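Long-range contact in enzyme subtilase SubTY from Bacillus sp. TY145 (Bacillus sp., PDB 5FFN), which is a subtilisin-like serine protease that probably hydrolyses peptide bonds in proteins through a Ser-His-Asp catalytic triad: residues V38-A46 with S237-N245. Sequence-based numbering, arbitrary orientation.
Sequences VYTSHLDLA and STWYTGGYN
His42 reaches from the loop 38-46 into the turn of a beta hairpin of the subtilase fold, whose strands 235-238 and 244-247 run antiparallel. Its NE2 donates a nearly straight hydrogen bond, 2.8 Å long, to Gly243 O. This carbonyl also accepts from Trp239 N, so two donors grip it where the hairpin closes. The methyl CG2 of Thr238 sits over one face of the imidazole, 3.6 Å from its centroid, as a CH-pi contact. A water lies over the opposite face and bridges Leu43 N and Gly242 O. The edge of the His42 imidazole also points toward the face of the Tyr244 ring in an offset edge-to-face pair. Tyr244 OH in turn donates to Asp44 OD2 at 2.6 Å, on the syn side of the carboxylate but 34° out of its plane. Farther along, the edge of the Tyr39 ring meets Gly242 CA, 3.8 Å from CE2.

Second-shell bonds set these groups. Asp44 OD2 also accepts a hydrogen bond from Val91 N, so two donors hold it. Thr238 OG1 bonds to Thr74 O in helix 72-81, while its methyl stays on the imidazole. The chi1 of -166° swings the His42 ring away from its own backbone N and across to the hairpin. With an alanine in its place, Gly243 O would probably lose its donor from the 38-46 loop, and a gap would open under the Thr238 methyl and beside the Tyr244 face. Both ring nitrogens are bonded in the ring plane, which holds the rotation of the imidazole: Asp44 N donates to His42 ND1 at 3.1 Å.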
loop_
_atom_site.group_PDB
_atom_site.type_symbol
_atom_site.label_atom_id
_atom_site.label_comp_id
_atom_site.label_asym_id
_atom_site.label_seq_id
_atom_site.Cartn_x
_atom_site.Cartn_y
_atom_site.Cartn_z
ATOM N N VAL A 38 1.965 12.698 -6.669
ATOM C CA VAL A 38 3.239 12.159 -7.155
ATOM C C VAL A 38 4.011 13.294 -7.869
ATOM O O VAL A 38 3.423 14.075 -8.637
ATOM C CB VAL A 38 3.020 10.960 -8.145
ATOM C CG1 VAL A 38 4.335 10.455 -8.731
ATOM C CG2 VAL A 38 2.256 9.842 -7.485
ATOM N N TYR A 39 5.285 13.380 -7.526
ATOM C CA TYR A 39 6.230 14.262 -8.203
ATOM C C TYR A 39 6.601 13.612 -9.539
ATOM O O TYR A 39 7.642 12.940 -9.672
ATOM C CB TYR A 39 7.433 14.489 -7.295
ATOM C CG TYR A 39 8.523 15.335 -7.944
ATOM C CD1 TYR A 39 8.183 16.421 -8.743
ATOM C CD2 TYR A 39 9.880 15.012 -7.795
ATOM C CE1 TYR A 39 9.170 17.196 -9.380
ATOM C CE2 TYR A 39 10.875 15.786 -8.409
ATOM C CZ TYR A 39 10.504 16.877 -9.208
ATOM O OH TYR A 39 11.453 17.677 -9.859
ATOM N N THR A 40 5.718 13.812 -10.502
ATOM C CA THR A 40 5.773 13.178 -11.809
ATOM C C THR A 40 7.001 13.627 -12.642
ATOM O O THR A 40 7.308 12.989 -13.643
ATOM C CB THR A 40 4.461 13.404 -12.633
ATOM O OG1 THR A 40 4.257 14.803 -12.879
ATOM C CG2 THR A 40 3.193 12.827 -11.905
ATOM N N SER A 41 7.670 14.703 -12.212
ATOM C CA SER A 41 8.859 15.227 -12.890
ATOM C C SER A 41 10.150 14.706 -12.274
ATOM O O SER A 41 11.253 15.125 -12.647
ATOM C CB SER A 41 8.843 16.766 -12.849
ATOM O OG SER A 41 7.860 17.252 -13.735
ATOM N N HIS A 42 10.044 13.782 -11.314
ATOM C CA HIS A 42 11.218 13.082 -10.843
ATOM C C HIS A 42 11.843 12.419 -12.093
ATOM O O HIS A 42 11.124 11.955 -12.993
ATOM C CB HIS A 42 10.821 12.018 -9.821
ATOM C CG HIS A 42 11.952 11.461 -9.035
ATOM N ND1 HIS A 42 12.929 10.666 -9.594
ATOM C CD2 HIS A 42 12.244 11.550 -7.722
ATOM C CE1 HIS A 42 13.780 10.312 -8.660
ATOM N NE2 HIS A 42 13.369 10.807 -7.505
ATOM N N LEU A 43 13.172 12.390 -12.134
ATOM C CA LEU A 43 13.896 11.852 -13.284
ATOM C C LEU A 43 13.531 10.398 -13.566
ATOM O O LEU A 43 13.452 9.981 -14.702
ATOM C CB LEU A 43 15.384 11.966 -13.057
ATOM C CG LEU A 43 15.990 13.339 -13.353
ATOM C CD1 LEU A 43 17.433 13.318 -12.978
ATOM C CD2 LEU A 43 15.824 13.678 -14.810
ATOM N N ASP A 44 13.245 9.653 -12.504
ATOM C CA ASP A 44 12.880 8.235 -12.647
ATOM C C ASP A 44 11.399 7.992 -12.915
ATOM O O ASP A 44 11.006 6.865 -13.164
ATOM C CB ASP A 44 13.380 7.466 -11.429
ATOM C CG ASP A 44 14.883 7.566 -11.240
ATOM O OD1 ASP A 44 15.615 7.914 -12.217
ATOM O OD2 ASP A 44 15.357 7.279 -10.130
ATOM N N LEU A 45 10.576 9.043 -12.869
ATOM C CA LEU A 45 9.181 8.950 -13.239
ATOM C C LEU A 45 8.798 9.711 -14.508
ATOM O O LEU A 45 7.679 9.590 -14.996
ATOM C CB LEU A 45 8.302 9.437 -12.048
ATOM C CG LEU A 45 8.508 8.733 -10.710
ATOM C CD1 LEU A 45 7.550 9.326 -9.675
ATOM C CD2 LEU A 45 8.282 7.210 -10.825
ATOM N N ALA A 46 9.732 10.477 -15.074
ATOM C CA ALA A 46 9.410 11.390 -16.129
ATOM C C ALA A 46 8.792 10.678 -17.287
ATOM O O ALA A 46 9.276 9.632 -17.699
ATOM C CB ALA A 46 10.658 12.171 -16.556
ATOM N N SER A 237 13.013 4.157 -2.476
ATOM C CA SER A 237 12.349 4.527 -3.682
ATOM C C SER A 237 12.527 6.040 -3.890
ATOM O O SER A 237 13.246 6.703 -3.104
ATOM C CB SER A 237 10.845 4.155 -3.617
ATOM O OG SER A 237 10.217 4.317 -4.846
ATOM N N THR A 238 11.859 6.506 -4.932
ATOM C CA THR A 238 11.787 7.906 -5.361
ATOM C C THR A 238 11.119 8.783 -4.278
ATOM O O THR A 238 10.250 8.318 -3.552
ATOM C CB THR A 238 11.024 8.026 -6.654
ATOM O OG1 THR A 238 9.792 7.292 -6.610
ATOM C CG2 THR A 238 11.821 7.521 -7.867
ATOM N N TRP A 239 11.534 10.053 -4.208
ATOM C CA TRP A 239 11.048 10.988 -3.188
ATOM C C TRP A 239 10.681 12.328 -3.805
ATOM O O TRP A 239 11.141 12.691 -4.892
ATOM C CB TRP A 239 12.080 11.141 -2.092
ATOM C CG TRP A 239 11.580 11.667 -0.793
ATOM C CD1 TRP A 239 11.956 12.824 -0.154
ATOM C CD2 TRP A 239 10.635 11.033 0.056
ATOM N NE1 TRP A 239 11.303 12.934 1.050
ATOM C CE2 TRP A 239 10.476 11.847 1.195
ATOM C CE3 TRP A 239 9.906 9.839 -0.038
ATOM C CZ2 TRP A 239 9.614 11.503 2.233
ATOM C CZ3 TRP A 239 9.087 9.483 1.005
ATOM C CH2 TRP A 239 8.936 10.313 2.120
ATOM N N TYR A 240 9.757 13.030 -3.140
ATOM C CA TYR A 240 9.086 14.163 -3.739
ATOM C C TYR A 240 10.021 15.368 -3.965
ATOM O O TYR A 240 9.701 16.221 -4.772
ATOM C CB TYR A 240 7.861 14.620 -2.903
ATOM C CG TYR A 240 8.175 15.430 -1.660
ATOM C CD1 TYR A 240 8.678 14.841 -0.511
ATOM C CD2 TYR A 240 7.887 16.808 -1.631
ATOM C CE1 TYR A 240 8.939 15.597 0.620
ATOM C CE2 TYR A 240 8.120 17.558 -0.515
ATOM C CZ TYR A 240 8.647 16.979 0.601
ATOM O OH TYR A 240 8.887 17.765 1.720
ATOM N N THR A 241 11.134 15.398 -3.273
ATOM C CA THR A 241 12.119 16.459 -3.497
ATOM C C THR A 241 13.136 16.166 -4.601
ATOM O O THR A 241 13.993 17.029 -4.888
ATOM C CB THR A 241 12.817 16.814 -2.211
ATOM O OG1 THR A 241 13.348 15.648 -1.593
ATOM C CG2 THR A 241 11.817 17.485 -1.255
ATOM N N GLY A 242 13.017 15.001 -5.244
ATOM C CA GLY A 242 13.851 14.630 -6.396
ATOM C C GLY A 242 14.902 13.558 -6.139
ATOM O O GLY A 242 15.476 12.995 -7.102
ATOM N N GLY A 243 15.171 13.244 -4.886
ATOM C CA GLY A 243 16.129 12.184 -4.607
ATOM C C GLY A 243 15.386 10.895 -4.276
ATOM O O GLY A 243 14.420 10.540 -4.968
ATOM N N TYR A 244 15.847 10.241 -3.219
ATOM C CA TYR A 244 15.356 8.903 -2.795
ATOM C C TYR A 244 15.216 8.875 -1.317
ATOM O O TYR A 244 15.839 9.639 -0.630
ATOM C CB TYR A 244 16.320 7.780 -3.264
ATOM C CG TYR A 244 16.582 7.921 -4.706
ATOM C CD1 TYR A 244 17.609 8.749 -5.168
ATOM C CD2 TYR A 244 15.763 7.317 -5.647
ATOM C CE1 TYR A 244 17.805 8.935 -6.510
ATOM C CE2 TYR A 244 15.947 7.496 -6.978
ATOM C CZ TYR A 244 16.988 8.328 -7.411
ATOM O OH TYR A 244 17.178 8.535 -8.732
ATOM N N ASN A 245 14.395 7.974 -0.805
ATOM C CA ASN A 245 14.196 7.832 0.608
ATOM C C ASN A 245 13.815 6.397 0.920
ATOM O O ASN A 245 13.363 5.677 0.014
ATOM C CB ASN A 245 13.132 8.831 1.080
ATOM C CG ASN A 245 13.045 8.947 2.546
ATOM O OD1 ASN A 245 14.006 8.682 3.285
ATOM N ND2 ASN A 245 11.866 9.352 3.024
HETATM O O HOH W 1 14.526 13.775 -9.759
#